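Local coordinates for protein FACT complex subunit SPT16 (Ashbya gossypii, PDB 6A8M) that probably acts within the FACT complex as a histone chaperone that destabilises and restores nucleosomes during transcription elongation, and is represented here by its N-terminal domain, at residues 63-68 with 116-121; 67-72 with 123-128; 173-178 with 385-390; 328-333 with 426-431. All blocks are in the same frame, centred on the assembly; numbering follows the deposited sequence.

Contact 1 of 4, residues 63-68 with 116-121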
loop_
_atom_site.group_PDB
_atom_site.type_symbol
_atom_site.label_atom_id
_atom_site.label_comp_id
_atom_site.label_asym_id
_atom_site.label_seq_id
_atom_site.Cartn_x
_atom_site.Cartn_y
_atom_site.Cartn_z
ATOM N N THR A 63 8.909 -8.434 -17.924
ATOM C CA THR A 63 9.873 -9.297 -18.606
ATOM C C THR A 63 11.309 -8.836 -18.351
ATOM O O THR A 63 12.084 -8.586 -19.274
ATOM C CB THR A 63 9.557 -9.331 -20.104
ATOM O OG1 THR A 63 8.149 -9.536 -20.273
ATOM C CG2 THR A 63 10.273 -10.457 -20.774
ATOM N N THR A 64 11.640 -8.666 -17.073
ATOM C CA THR A 64 12.879 -8.034 -16.650
ATOM C C THR A 64 13.395 -8.736 -15.410
ATOM O O THR A 64 12.614 -9.058 -14.514
ATOM C CB THR A 64 12.660 -6.543 -16.335
ATOM O OG1 THR A 64 12.328 -5.864 -17.544
ATOM C CG2 THR A 64 13.899 -5.907 -15.712
ATOM N N LEU A 65 14.702 -8.972 -15.370
ATOM C CA LEU A 65 15.358 -9.516 -14.195
ATOM C C LEU A 65 16.308 -8.470 -13.625
ATOM O O LEU A 65 17.054 -7.820 -14.360
ATOM C CB LEU A 65 16.117 -10.795 -14.554
ATOM C CG LEU A 65 16.798 -11.532 -13.400
ATOM C CD1 LEU A 65 16.924 -13.019 -13.753
ATOM C CD2 LEU A 65 18.161 -10.951 -13.103
ATOM N N ILE A 66 16.309 -8.336 -12.304
ATOM C CA ILE A 66 17.238 -7.476 -11.598
ATOM C C ILE A 66 17.911 -8.318 -10.522
ATOM O O ILE A 66 17.226 -8.907 -9.681
ATOM C CB ILE A 66 16.535 -6.267 -10.957
ATOM C CG1 ILE A 66 15.748 -5.476 -12.008
ATOM C CG2 ILE A 66 17.544 -5.408 -10.164
ATOM C CD1 ILE A 66 14.852 -4.352 -11.412
ATOM N N ALA A 67 19.233 -8.368 -10.539
ATOM C CA ALA A 67 19.989 -9.052 -9.503
ATOM C C ALA A 67 20.954 -8.071 -8.866
ATOM O O ALA A 67 21.541 -7.236 -9.559
ATOM C CB ALA A 67 20.751 -10.252 -10.058
ATOM N N VAL A 68 21.110 -8.167 -7.545
ATOM C CA VAL A 68 21.887 -7.194 -6.779
ATOM C C VAL A 68 22.998 -7.916 -6.032
ATOM O O VAL A 68 22.778 -8.990 -5.464
ATOM C CB VAL A 68 21.012 -6.404 -5.779
ATOM C CG1 VAL A 68 21.826 -5.277 -5.196
ATOM C CG2 VAL A 68 19.727 -5.846 -6.469
ATOM N N LYS A 116 21.009 -18.358 -21.915
ATOM C CA LYS A 116 22.432 -18.240 -21.634
ATOM C C LYS A 116 22.688 -17.122 -20.639
ATOM O O LYS A 116 23.531 -17.267 -19.745
ATOM C CB LYS A 116 23.207 -17.999 -22.927
ATOM C CG LYS A 116 24.737 -17.970 -22.767
ATOM C CD LYS A 116 25.275 -19.268 -22.185
ATOM C CE LYS A 116 26.803 -19.329 -22.228
ATOM N NZ LYS A 116 27.453 -18.102 -21.702
ATOM N N LEU A 117 21.966 -16.003 -20.776
ATOM C CA LEU A 117 22.082 -14.927 -19.798
ATOM C C LEU A 117 21.714 -15.427 -18.406
ATOM O O LEU A 117 22.415 -15.146 -17.426
ATOM C CB LEU A 117 21.198 -13.733 -20.198
ATOM C CG LEU A 117 21.578 -12.966 -21.472
ATOM C CD1 LEU A 117 20.663 -11.759 -21.696
ATOM C CD2 LEU A 117 23.033 -12.530 -21.425
ATOM N N PHE A 118 20.620 -16.194 -18.299
ATOM C CA PHE A 118 20.228 -16.741 -17.002
ATOM C C PHE A 118 21.307 -17.661 -16.450
ATOM O O PHE A 118 21.591 -17.645 -15.249
ATOM C CB PHE A 118 18.909 -17.517 -17.116
ATOM C CG PHE A 118 17.728 -16.679 -17.515
ATOM C CD1 PHE A 118 17.686 -15.319 -17.233
ATOM C CD2 PHE A 118 16.646 -17.262 -18.165
ATOM C CE1 PHE A 118 16.602 -14.549 -17.582
ATOM C CE2 PHE A 118 15.537 -16.490 -18.523
ATOM C CZ PHE A 118 15.516 -15.134 -18.230
ATOM N N GLU A 119 21.911 -18.478 -17.319
ATOM C CA GLU A 119 22.992 -19.357 -16.884
ATOM C C GLU A 119 24.198 -18.543 -16.427
ATOM O O GLU A 119 24.782 -18.828 -15.373
ATOM C CB GLU A 119 23.370 -20.329 -18.009
ATOM C CG GLU A 119 22.296 -21.384 -18.247
ATOM C CD GLU A 119 22.416 -22.098 -19.586
ATOM O OE1 GLU A 119 23.248 -21.694 -20.427
ATOM O OE2 GLU A 119 21.667 -23.079 -19.793
ATOM N N ASP A 120 24.585 -17.529 -17.216
ATOM C CA ASP A 120 25.625 -16.576 -16.803
ATOM C C ASP A 120 25.319 -15.980 -15.435
ATOM O O ASP A 120 26.199 -15.887 -14.570
ATOM C CB ASP A 120 25.742 -15.432 -17.808
ATOM C CG ASP A 120 26.246 -15.866 -19.153
ATOM O OD1 ASP A 120 26.667 -17.036 -19.293
ATOM O OD2 ASP A 120 26.206 -15.009 -20.071
ATOM N N LEU A 121 24.073 -15.546 -15.229
ATOM C CA LEU A 121 23.725 -14.902 -13.968
ATOM C C LEU A 121 23.824 -15.881 -12.802
ATOM O O LEU A 121 24.332 -15.527 -11.733
ATOM C CB LEU A 121 22.328 -14.297 -14.054
ATOM C CG LEU A 121 21.917 -13.684 -12.711
ATOM C CD1 LEU A 121 22.688 -12.392 -12.447
ATOM C CD2 LEU A 121 20.456 -13.492 -12.645
#

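Contact 2 of 4, residues 67-72 with 123-128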
loop_
_atom_site.group_PDB
_atom_site.type_symbol
_atom_site.label_atom_id
_atom_site.label_comp_id
_atom_site.label_asym_id
_atom_site.label_seq_id
_atom_site.Cartn_x
_atom_site.Cartn_y
_atom_site.Cartn_z
ATOM N N ALA A 67 19.233 -8.368 -10.539
ATOM C CA ALA A 67 19.989 -9.052 -9.503
ATOM C C ALA A 67 20.954 -8.071 -8.866
ATOM O O ALA A 67 21.541 -7.236 -9.559
ATOM C CB ALA A 67 20.751 -10.252 -10.058
ATOM N N VAL A 68 21.110 -8.167 -7.545
ATOM C CA VAL A 68 21.887 -7.194 -6.779
ATOM C C VAL A 68 22.998 -7.916 -6.032
ATOM O O VAL A 68 22.778 -8.990 -5.464
ATOM C CB VAL A 68 21.012 -6.404 -5.779
ATOM C CG1 VAL A 68 21.826 -5.277 -5.196
ATOM C CG2 VAL A 68 19.727 -5.846 -6.469
ATOM N N PHE A 69 24.191 -7.315 -6.035
ATOM C CA PHE A 69 25.385 -7.855 -5.389
ATOM C C PHE A 69 26.095 -6.729 -4.645
ATOM O O PHE A 69 25.787 -5.548 -4.831
ATOM C CB PHE A 69 26.350 -8.474 -6.414
ATOM C CG PHE A 69 25.700 -9.431 -7.363
ATOM C CD1 PHE A 69 25.083 -8.980 -8.519
ATOM C CD2 PHE A 69 25.729 -10.793 -7.112
ATOM C CE1 PHE A 69 24.476 -9.872 -9.386
ATOM C CE2 PHE A 69 25.138 -11.679 -7.978
ATOM C CZ PHE A 69 24.509 -11.228 -9.111
ATOM N N LYS A 70 27.088 -7.091 -3.821
ATOM C CA LYS A 70 27.908 -6.060 -3.180
ATOM C C LYS A 70 28.516 -5.109 -4.203
ATOM O O LYS A 70 28.503 -3.882 -4.017
ATOM C CB LYS A 70 29.023 -6.693 -2.342
ATOM C CG LYS A 70 30.055 -5.654 -1.852
ATOM C CD LYS A 70 31.147 -6.226 -0.948
ATOM C CE LYS A 70 32.181 -5.115 -0.661
ATOM N NZ LYS A 70 33.232 -5.432 0.343
ATOM N N GLU A 71 29.049 -5.644 -5.295
ATOM C CA GLU A 71 29.855 -4.840 -6.206
ATOM C C GLU A 71 29.098 -4.395 -7.452
ATOM O O GLU A 71 29.690 -3.731 -8.314
ATOM C CB GLU A 71 31.122 -5.608 -6.623
ATOM C CG GLU A 71 31.840 -6.359 -5.488
ATOM C CD GLU A 71 32.618 -5.459 -4.523
ATOM O OE1 GLU A 71 33.520 -5.993 -3.833
ATOM O OE2 GLU A 71 32.343 -4.235 -4.449
ATOM N N GLY A 72 27.824 -4.745 -7.584
ATOM C CA GLY A 72 27.105 -4.341 -8.777
ATOM C C GLY A 72 25.698 -4.890 -8.853
ATOM O O GLY A 72 25.157 -5.462 -7.900
ATOM N N GLU A 123 25.922 -18.224 -12.544
ATOM C CA GLU A 123 27.343 -18.306 -12.205
ATOM C C GLU A 123 27.740 -17.189 -11.240
ATOM O O GLU A 123 28.435 -17.426 -10.240
ATOM C CB GLU A 123 28.206 -18.253 -13.470
ATOM C CG GLU A 123 28.037 -19.437 -14.427
ATOM C CD GLU A 123 28.339 -20.781 -13.779
ATOM O OE1 GLU A 123 29.530 -21.085 -13.539
ATOM O OE2 GLU A 123 27.378 -21.539 -13.523
ATOM N N ARG A 124 27.300 -15.964 -11.515
ATOM C CA ARG A 124 27.623 -14.872 -10.606
ATOM C C ARG A 124 26.959 -15.068 -9.242
ATOM O O ARG A 124 27.570 -14.782 -8.206
ATOM C CB ARG A 124 27.230 -13.536 -11.237
ATOM C CG ARG A 124 27.885 -12.336 -10.576
ATOM C CD ARG A 124 27.635 -11.047 -11.337
ATOM N NE ARG A 124 28.027 -11.141 -12.745
ATOM C CZ ARG A 124 28.252 -10.083 -13.520
ATOM N NH1 ARG A 124 28.128 -8.856 -13.014
ATOM N NH2 ARG A 124 28.606 -10.245 -14.790
ATOM N N VAL A 125 25.720 -15.577 -9.215
ATOM C CA VAL A 125 25.007 -15.756 -7.949
ATOM C C VAL A 125 25.715 -16.781 -7.064
ATOM O O VAL A 125 25.906 -16.563 -5.860
ATOM C CB VAL A 125 23.541 -16.145 -8.215
ATOM C CG1 VAL A 125 22.922 -16.740 -6.981
ATOM C CG2 VAL A 125 22.736 -14.925 -8.698
ATOM N N ARG A 126 26.118 -17.914 -7.642
ATOM C CA ARG A 126 26.747 -18.952 -6.827
ATOM C C ARG A 126 28.135 -18.529 -6.362
ATOM O O ARG A 126 28.579 -18.936 -5.284
ATOM C CB ARG A 126 26.800 -20.270 -7.598
ATOM C CG ARG A 126 27.727 -20.289 -8.812
ATOM C CD ARG A 126 27.528 -21.567 -9.621
ATOM N NE ARG A 126 28.534 -21.748 -10.671
ATOM C CZ ARG A 126 29.576 -22.568 -10.574
ATOM N NH1 ARG A 126 29.755 -23.293 -9.476
ATOM N NH2 ARG A 126 30.440 -22.670 -11.579
ATOM N N GLU A 127 28.823 -17.705 -7.150
ATOM C CA GLU A 127 30.098 -17.151 -6.706
ATOM C C GLU A 127 29.906 -16.264 -5.484
ATOM O O GLU A 127 30.728 -16.277 -4.562
ATOM C CB GLU A 127 30.750 -16.366 -7.847
ATOM C CG GLU A 127 31.960 -15.537 -7.433
ATOM C CD GLU A 127 33.049 -16.382 -6.789
ATOM O OE1 GLU A 127 33.222 -17.559 -7.193
ATOM O OE2 GLU A 127 33.728 -15.868 -5.872
ATOM N N ALA A 128 28.807 -15.507 -5.454
ATOM C CA ALA A 128 28.511 -14.638 -4.321
ATOM C C ALA A 128 28.272 -15.443 -3.047
ATOM O O ALA A 128 28.710 -15.042 -1.961
ATOM C CB ALA A 128 27.297 -13.759 -4.646
#

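Contact 3 of 4, residues 173-178 with 385-390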
loop_
_atom_site.group_PDB
_atom_site.type_symbol
_atom_site.label_atom_id
_atom_site.label_comp_id
_atom_site.label_asym_id
_atom_site.label_seq_id
_atom_site.Cartn_x
_atom_site.Cartn_y
_atom_site.Cartn_z
ATOM N N LEU A 173 13.335 -1.532 4.438
ATOM C CA LEU A 173 14.046 -0.640 3.529
ATOM C C LEU A 173 13.113 0.410 2.932
ATOM O O LEU A 173 13.516 1.567 2.752
ATOM C CB LEU A 173 14.703 -1.468 2.431
ATOM C CG LEU A 173 15.409 -0.772 1.280
ATOM C CD1 LEU A 173 16.789 -0.329 1.716
ATOM C CD2 LEU A 173 15.482 -1.744 0.114
ATOM N N TRP A 174 11.867 0.028 2.628
ATOM C CA TRP A 174 10.875 0.881 1.954
ATOM C C TRP A 174 10.132 1.810 2.896
ATOM O O TRP A 174 9.425 2.707 2.423
ATOM C CB TRP A 174 9.794 0.029 1.248
ATOM C CG TRP A 174 10.267 -0.707 0.099
ATOM C CD1 TRP A 174 11.301 -0.372 -0.722
ATOM C CD2 TRP A 174 9.753 -1.939 -0.382
ATOM N NE1 TRP A 174 11.458 -1.337 -1.698
ATOM C CE2 TRP A 174 10.526 -2.311 -1.503
ATOM C CE3 TRP A 174 8.720 -2.772 0.030
ATOM C CZ2 TRP A 174 10.282 -3.476 -2.224
ATOM C CZ3 TRP A 174 8.471 -3.916 -0.694
ATOM C CH2 TRP A 174 9.260 -4.262 -1.808
ATOM N N ALA A 175 10.232 1.592 4.207
ATOM C CA ALA A 175 9.271 2.176 5.140
ATOM C C ALA A 175 9.290 3.704 5.093
ATOM O O ALA A 175 8.244 4.352 4.970
ATOM C CB ALA A 175 9.584 1.687 6.559
ATOM N N VAL A 176 10.466 4.293 5.225
ATOM C CA VAL A 176 10.578 5.738 5.367
ATOM C C VAL A 176 10.360 6.383 4.004
ATOM O O VAL A 176 10.977 5.987 3.008
ATOM C CB VAL A 176 11.939 6.121 5.960
ATOM C CG1 VAL A 176 12.201 7.617 5.779
ATOM C CG2 VAL A 176 12.014 5.708 7.441
ATOM N N LYS A 177 9.484 7.381 3.958
ATOM C CA LYS A 177 9.101 8.026 2.712
ATOM C C LYS A 177 9.925 9.294 2.543
ATOM O O LYS A 177 10.020 10.104 3.474
ATOM C CB LYS A 177 7.604 8.355 2.714
ATOM C CG LYS A 177 6.706 7.117 2.810
ATOM C CD LYS A 177 6.673 6.341 1.476
ATOM C CE LYS A 177 6.010 4.968 1.665
ATOM N NZ LYS A 177 6.960 4.042 2.337
ATOM N N ASP A 178 10.524 9.467 1.366
ATOM C CA ASP A 178 11.327 10.658 1.152
ATOM C C ASP A 178 10.400 11.809 0.793
ATOM O O ASP A 178 9.177 11.664 0.796
ATOM C CB ASP A 178 12.426 10.408 0.107
ATOM C CG ASP A 178 11.915 10.227 -1.318
ATOM O OD1 ASP A 178 10.772 10.590 -1.631
ATOM O OD2 ASP A 178 12.715 9.730 -2.154
ATOM N N ASP A 385 6.184 -6.883 17.990
ATOM C CA ASP A 385 7.029 -6.083 18.879
ATOM C C ASP A 385 8.418 -5.870 18.283
ATOM O O ASP A 385 9.342 -5.472 18.995
ATOM C CB ASP A 385 7.115 -6.711 20.278
ATOM C CG ASP A 385 7.747 -8.098 20.269
ATOM O OD1 ASP A 385 8.078 -8.582 19.160
ATOM O OD2 ASP A 385 7.899 -8.682 21.367
ATOM N N TYR A 386 8.574 -6.114 16.978
ATOM C CA TYR A 386 9.881 -6.112 16.331
ATOM C C TYR A 386 10.031 -5.057 15.243
ATOM O O TYR A 386 11.065 -5.042 14.559
ATOM C CB TYR A 386 10.186 -7.495 15.727
ATOM C CG TYR A 386 9.149 -7.986 14.744
ATOM C CD1 TYR A 386 9.243 -7.690 13.382
ATOM C CD2 TYR A 386 8.073 -8.744 15.173
ATOM C CE1 TYR A 386 8.283 -8.132 12.487
ATOM C CE2 TYR A 386 7.124 -9.198 14.285
ATOM C CZ TYR A 386 7.229 -8.890 12.946
ATOM O OH TYR A 386 6.269 -9.332 12.070
ATOM N N ARG A 387 9.030 -4.208 15.031
ATOM C CA ARG A 387 9.176 -3.034 14.184
ATOM C C ARG A 387 9.040 -1.794 15.054
ATOM O O ARG A 387 8.494 -1.840 16.160
ATOM C CB ARG A 387 8.130 -2.996 13.056
ATOM C CG ARG A 387 8.107 -4.248 12.215
ATOM C CD ARG A 387 9.378 -4.404 11.411
ATOM N NE ARG A 387 9.582 -3.304 10.468
ATOM C CZ ARG A 387 9.131 -3.295 9.221
ATOM N NH1 ARG A 387 8.438 -4.330 8.749
ATOM N NH2 ARG A 387 9.372 -2.249 8.439
ATOM N N LYS A 388 9.570 -0.682 14.548
ATOM C CA LYS A 388 9.600 0.579 15.275
ATOM C C LYS A 388 9.170 1.691 14.335
ATOM O O LYS A 388 9.609 1.729 13.186
ATOM C CB LYS A 388 10.999 0.860 15.834
ATOM C CG LYS A 388 11.328 -0.011 17.050
ATOM C CD LYS A 388 12.643 0.356 17.709
ATOM C CE LYS A 388 12.846 -0.531 18.935
ATOM N NZ LYS A 388 13.924 -0.044 19.836
ATOM N N VAL A 389 8.272 2.556 14.809
ATOM C CA VAL A 389 7.866 3.720 14.034
ATOM C C VAL A 389 9.065 4.626 13.819
ATOM O O VAL A 389 9.861 4.865 14.734
ATOM C CB VAL A 389 6.741 4.480 14.753
ATOM C CG1 VAL A 389 6.445 5.788 14.045
ATOM C CG2 VAL A 389 5.473 3.629 14.814
ATOM N N GLU A 390 9.202 5.139 12.601
ATOM C CA GLU A 390 10.266 6.082 12.287
ATOM C C GLU A 390 9.653 7.327 11.672
ATOM O O GLU A 390 8.600 7.257 11.035
ATOM C CB GLU A 390 11.277 5.508 11.290
ATOM C CG GLU A 390 12.102 4.302 11.735
ATOM C CD GLU A 390 12.829 3.673 10.545
ATOM O OE1 GLU A 390 13.990 4.062 10.286
ATOM O OE2 GLU A 390 12.218 2.839 9.827
#

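Contact 4 of 4, residues 328-333 with 426-431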
loop_
_atom_site.group_PDB
_atom_site.type_symbol
_atom_site.label_atom_id
_atom_site.label_comp_id
_atom_site.label_asym_id
_atom_site.label_seq_id
_atom_site.Cartn_x
_atom_site.Cartn_y
_atom_site.Cartn_z
ATOM N N ILE A 328 -4.842 7.465 19.391
ATOM C CA ILE A 328 -3.840 6.754 18.603
ATOM C C ILE A 328 -2.973 7.744 17.831
ATOM O O ILE A 328 -1.741 7.702 17.905
ATOM C CB ILE A 328 -4.520 5.745 17.661
ATOM C CG1 ILE A 328 -5.203 4.666 18.473
ATOM C CG2 ILE A 328 -3.518 5.091 16.722
ATOM C CD1 ILE A 328 -6.108 3.825 17.630
ATOM N N ILE A 329 -3.605 8.671 17.107
ATOM C CA ILE A 329 -2.852 9.520 16.184
ATOM C C ILE A 329 -1.948 10.480 16.941
ATOM O O ILE A 329 -0.764 10.636 16.611
ATOM C CB ILE A 329 -3.806 10.274 15.244
ATOM C CG1 ILE A 329 -4.449 9.296 14.252
ATOM C CG2 ILE A 329 -3.050 11.425 14.547
ATOM C CD1 ILE A 329 -5.563 9.887 13.372
ATOM N N ASN A 330 -2.472 11.134 17.969
ATOM C CA ASN A 330 -1.737 12.228 18.577
ATOM C C ASN A 330 -1.096 11.867 19.913
ATOM O O ASN A 330 -0.351 12.681 20.473
ATOM C CB ASN A 330 -2.657 13.451 18.686
ATOM C CG ASN A 330 -2.834 14.148 17.324
ATOM O OD1 ASN A 330 -1.845 14.458 16.652
ATOM N ND2 ASN A 330 -4.076 14.346 16.896
ATOM N N ASN A 331 -1.303 10.648 20.407
ATOM C CA ASN A 331 -0.606 10.219 21.604
ATOM C C ASN A 331 0.257 8.982 21.409
ATOM O O ASN A 331 1.383 8.956 21.894
ATOM C CB ASN A 331 -1.606 9.968 22.729
ATOM C CG ASN A 331 -0.938 9.869 24.065
ATOM O OD1 ASN A 331 -0.020 10.638 24.362
ATOM N ND2 ASN A 331 -1.364 8.911 24.878
ATOM N N LEU A 332 -0.228 7.950 20.716
ATOM C CA LEU A 332 0.504 6.683 20.672
ATOM C C LEU A 332 1.445 6.563 19.482
ATOM O O LEU A 332 2.413 5.797 19.543
ATOM C CB LEU A 332 -0.488 5.516 20.655
ATOM C CG LEU A 332 -1.379 5.456 21.890
ATOM C CD1 LEU A 332 -2.500 4.459 21.700
ATOM C CD2 LEU A 332 -0.546 5.100 23.116
ATOM N N LEU A 333 1.176 7.272 18.391
ATOM C CA LEU A 333 1.998 7.185 17.188
ATOM C C LEU A 333 3.277 7.988 17.399
ATOM O O LEU A 333 3.347 9.173 17.088
ATOM C CB LEU A 333 1.216 7.698 15.993
ATOM C CG LEU A 333 0.793 6.770 14.879
ATOM C CD1 LEU A 333 0.387 7.608 13.691
ATOM C CD2 LEU A 333 1.901 5.759 14.528
ATOM N N GLY A 426 7.627 17.478 12.327
ATOM C CA GLY A 426 6.688 18.200 13.160
ATOM C C GLY A 426 5.662 17.339 13.845
ATOM O O GLY A 426 4.783 17.858 14.544
ATOM N N GLY A 427 5.761 16.025 13.674
ATOM C CA GLY A 427 4.846 15.096 14.287
ATOM C C GLY A 427 3.925 14.473 13.263
ATOM O O GLY A 427 4.085 14.656 12.052
ATOM N N PRO A 428 2.948 13.711 13.737
ATOM C CA PRO A 428 1.999 13.080 12.814
ATOM C C PRO A 428 1.166 14.134 12.112
ATOM O O PRO A 428 0.785 15.145 12.704
ATOM C CB PRO A 428 1.139 12.192 13.723
ATOM C CG PRO A 428 1.324 12.743 15.098
ATOM C CD PRO A 428 2.681 13.371 15.144
ATOM N N LYS A 429 0.897 13.900 10.835
ATOM C CA LYS A 429 0.093 14.819 10.036
ATOM C C LYS A 429 -0.966 13.988 9.331
ATOM O O LYS A 429 -0.631 13.037 8.612
ATOM C CB LYS A 429 0.974 15.576 9.032
ATOM C CG LYS A 429 0.235 16.435 8.011
ATOM C CD LYS A 429 1.231 17.008 6.982
ATOM C CE LYS A 429 0.566 17.942 5.984
ATOM N NZ LYS A 429 1.494 19.038 5.578
ATOM N N VAL A 430 -2.236 14.304 9.570
ATOM C CA VAL A 430 -3.327 13.561 8.939
ATOM C C VAL A 430 -3.489 14.064 7.508
ATOM O O VAL A 430 -3.705 15.260 7.276
ATOM C CB VAL A 430 -4.628 13.712 9.741
ATOM C CG1 VAL A 430 -5.780 12.974 9.073
ATOM C CG2 VAL A 430 -4.425 13.236 11.197
ATOM N N LEU A 431 -3.354 13.156 6.534
ATOM C CA LEU A 431 -3.380 13.556 5.133
ATOM C C LEU A 431 -4.781 13.561 4.532
ATOM O O LEU A 431 -5.024 14.294 3.567
ATOM C CB LEU A 431 -2.481 12.632 4.304
ATOM C CG LEU A 431 -1.009 12.518 4.737
ATOM C CD1 LEU A 431 -0.262 11.715 3.673
ATOM C CD2 LEU A 431 -0.363 13.898 4.909
HETATM O O HOH W 1 -1.607 15.669 14.013
#

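Contact 1 of 4, residues 63-68 with 116-121
Leu65 and Leu121 meet tip to tip between strand 64-68 and helix 113-128, and their methyl groups carry most of this buried contact. The tightest pair is Leu65 CD2 with Leu121 CD2, at 3.5 Å slightly closer than usual for two methyl carbons; the same Leu121 CD2 also lies 3.7 Å from Leu65 CD1, so one methyl fits against both branches of the strand leucine. Each leucine extends its CG opposite its own backbone nitrogen (chi1 -177° for Leu65, 177° for Leu121), which carries the branched ends into the space between the two backbones. The other branch of the helix residue reaches further along the strand, with Leu121 CD1 3.7 Å from Ala67 CB. Phe118, one turn earlier, leaves the flank of the helix, but its ring comes nearer the strand, and CE1 lies 4.1 Å from Leu65 CD1, which meets the ring obliquely. That ring is also met edge-to-face by Phe144 and Trp148 of helix 143-158, while Leu65 and Leu121 both touch Trp148. The local axes of strand and helix pass 11.4 Å apart, with N-to-C directions only 13° from parallel, as expected for a helix laid along the face of a sheet in an alpha/beta lobe. On the far side of the helix, Lys116 NZ forms a salt bridge with Asp120 OD1. The chemistry is thus divided: apolar branches turned to the sheet, charges kept outward, so that shape fit and exclusion of water probably hold the helix against the sheet of the N-terminal lobe.

Contact 2 of 4, residues 67-72 with 123-128
Phe69 meets helix 113-128 with one face of its ring and part of its edge. The face takes a CH-pi contact: Arg124 CD lies 4.1 Å from the ring centroid, 21° off the normal, and Arg124 CG comes to 3.8 Å from Phe69 CE2. It is therefore the aliphatic part of the arginine that covers the ring; its chain bends at chi3 (-54°), and the guanidinium, its plane 46° from that of the ring, does not stack but goes on to a salt bridge from NH1 to Glu103 on strand 101-106.

At the edge the contacts with the helix are apolar. Val125 CA and Ala128 CB lie near the ring plane, the latter 4.2 Å from Phe69 CD2, and Val125 CG2 adds an apolar side-chain contact at 4.1 Å from Phe69 CE2.

Further bonds lie within each segment. Phe69 N donates to Gly72 O at 2.8 Å in the turn of the beta hairpin formed by strands 64-68 and 72-77. In the helix, Arg126 NH2 forms a salt bridge with Glu123 OE1 at 2.7 Å.

The aromatic side chain thus packs the hairpin turn against the last turns of the helix, and the arginine serves both environments, its methylenes on the ring and its charge on an acid of the same sheet.

Contact 3 of 4, residues 173-178 with 385-390
This is a small, partly buried van der Waals contact between the lobes, where Val176 and Ala175, just after helix 167-174, meet Glu390 and Arg387 in the loop leading to strand 394-405. Val176 CG2 sits over the carboxylate of Glu390, 3.7 Å from OE2 and 3.8 Å from CD, with the two side chains crossing at about a right angle. Glu390 reaches it with an extended chain beyond CG (chi2 168°). Ala175 CB touches two polar ends, 4.4 Å from each of Glu390 OE2 and Arg387 NH2, and it meets the guanidinium at its edge. Arg387 is bent at chi2 and chi3 (-67° and -62°), and its NH1 bonds to Ser171 OG of helix 167-174, a polar link across the same joint. The loop of 385-390 belongs to the M24 peptidase-like fold, known as pita-bread, and the 173-178 segment is the passage into it from the N-terminal lobe. Within that passage, Lys177 NZ folds back to Ala175 O at 2.9 Å, approaching from above the carbonyl plane, and more weakly to Trp174 O. Lys177 also has a backbone hydrogen bond to Gly392, and Asp178 then N-caps helix 179-208 through OD1 to Glu181 N while OD2 forms a salt bridge with Arg15.

Contact 4 of 4, residues 328-333 with 426-431
Pro428 is the first residue of 426-431 to reach the helix, and it does so with its ring against Ile329 and Asn330, where the helix is closing in a wider pi-type turn with Leu333 N bonded to Ile328 O. Its CG lies 3.3 Å from Ile329 O, a close approach to a carbonyl near the helix end, and 3.9 Å from Asn330 OD1; its CB is 4.3 Å from Ile329 CG2. The carbonyl of Pro428 adds a polar bridge, since one water donates both to Pro428 O at 2.8 Å and to Asn330 OD1 at 2.9 Å. With OD1 accepting from this water and ND2 donating to Glu326 OE2, the amide of Asn330 is held at both ends. Lys429 points away from the helix, and its side chain touches Gln186 of helix 179-208. Val430 returns to the contact with CG2, which lies 4.0 Å from Ile329 CG2; with chi1 -70°, Ile329 has CG1 anti to the carbonyl carbon and CG2 anti to the backbone nitrogen, and Val430 crosses the isoleucine at about a right angle.

Strand 427-430 is an edge strand of the five-stranded antiparallel sheet, next to 412-424; the local axes of 427-430 and 328-332 run antiparallel (177°), and Val421 of strand 412-424 touches Ile329 and Pro428 alike.

In the fold
Contacts 1 and 2 lie in the N-terminal lobe, their centres about 11 Å apart, and both join strand 64-68 with helix 113-128; they share Ala67 and Val68, and Leu121 of contact 1 packs on Phe69 of contact 2. Contact 3 follows later in the chain, about 30 Å from contact 1 centre to centre, at the joint with the M24 peptidase-like domain. Contact 4 lies within that domain, its centre about 15 Å from that of contact 3; the two touch through Val389 and Leu333, their segments alternating along the chain. The centres of contacts 1 and 4 are about 43 Å apart. Only contact 3 of the four spans the two lobes; the others pack helix against strand or hairpin turn within one lobe.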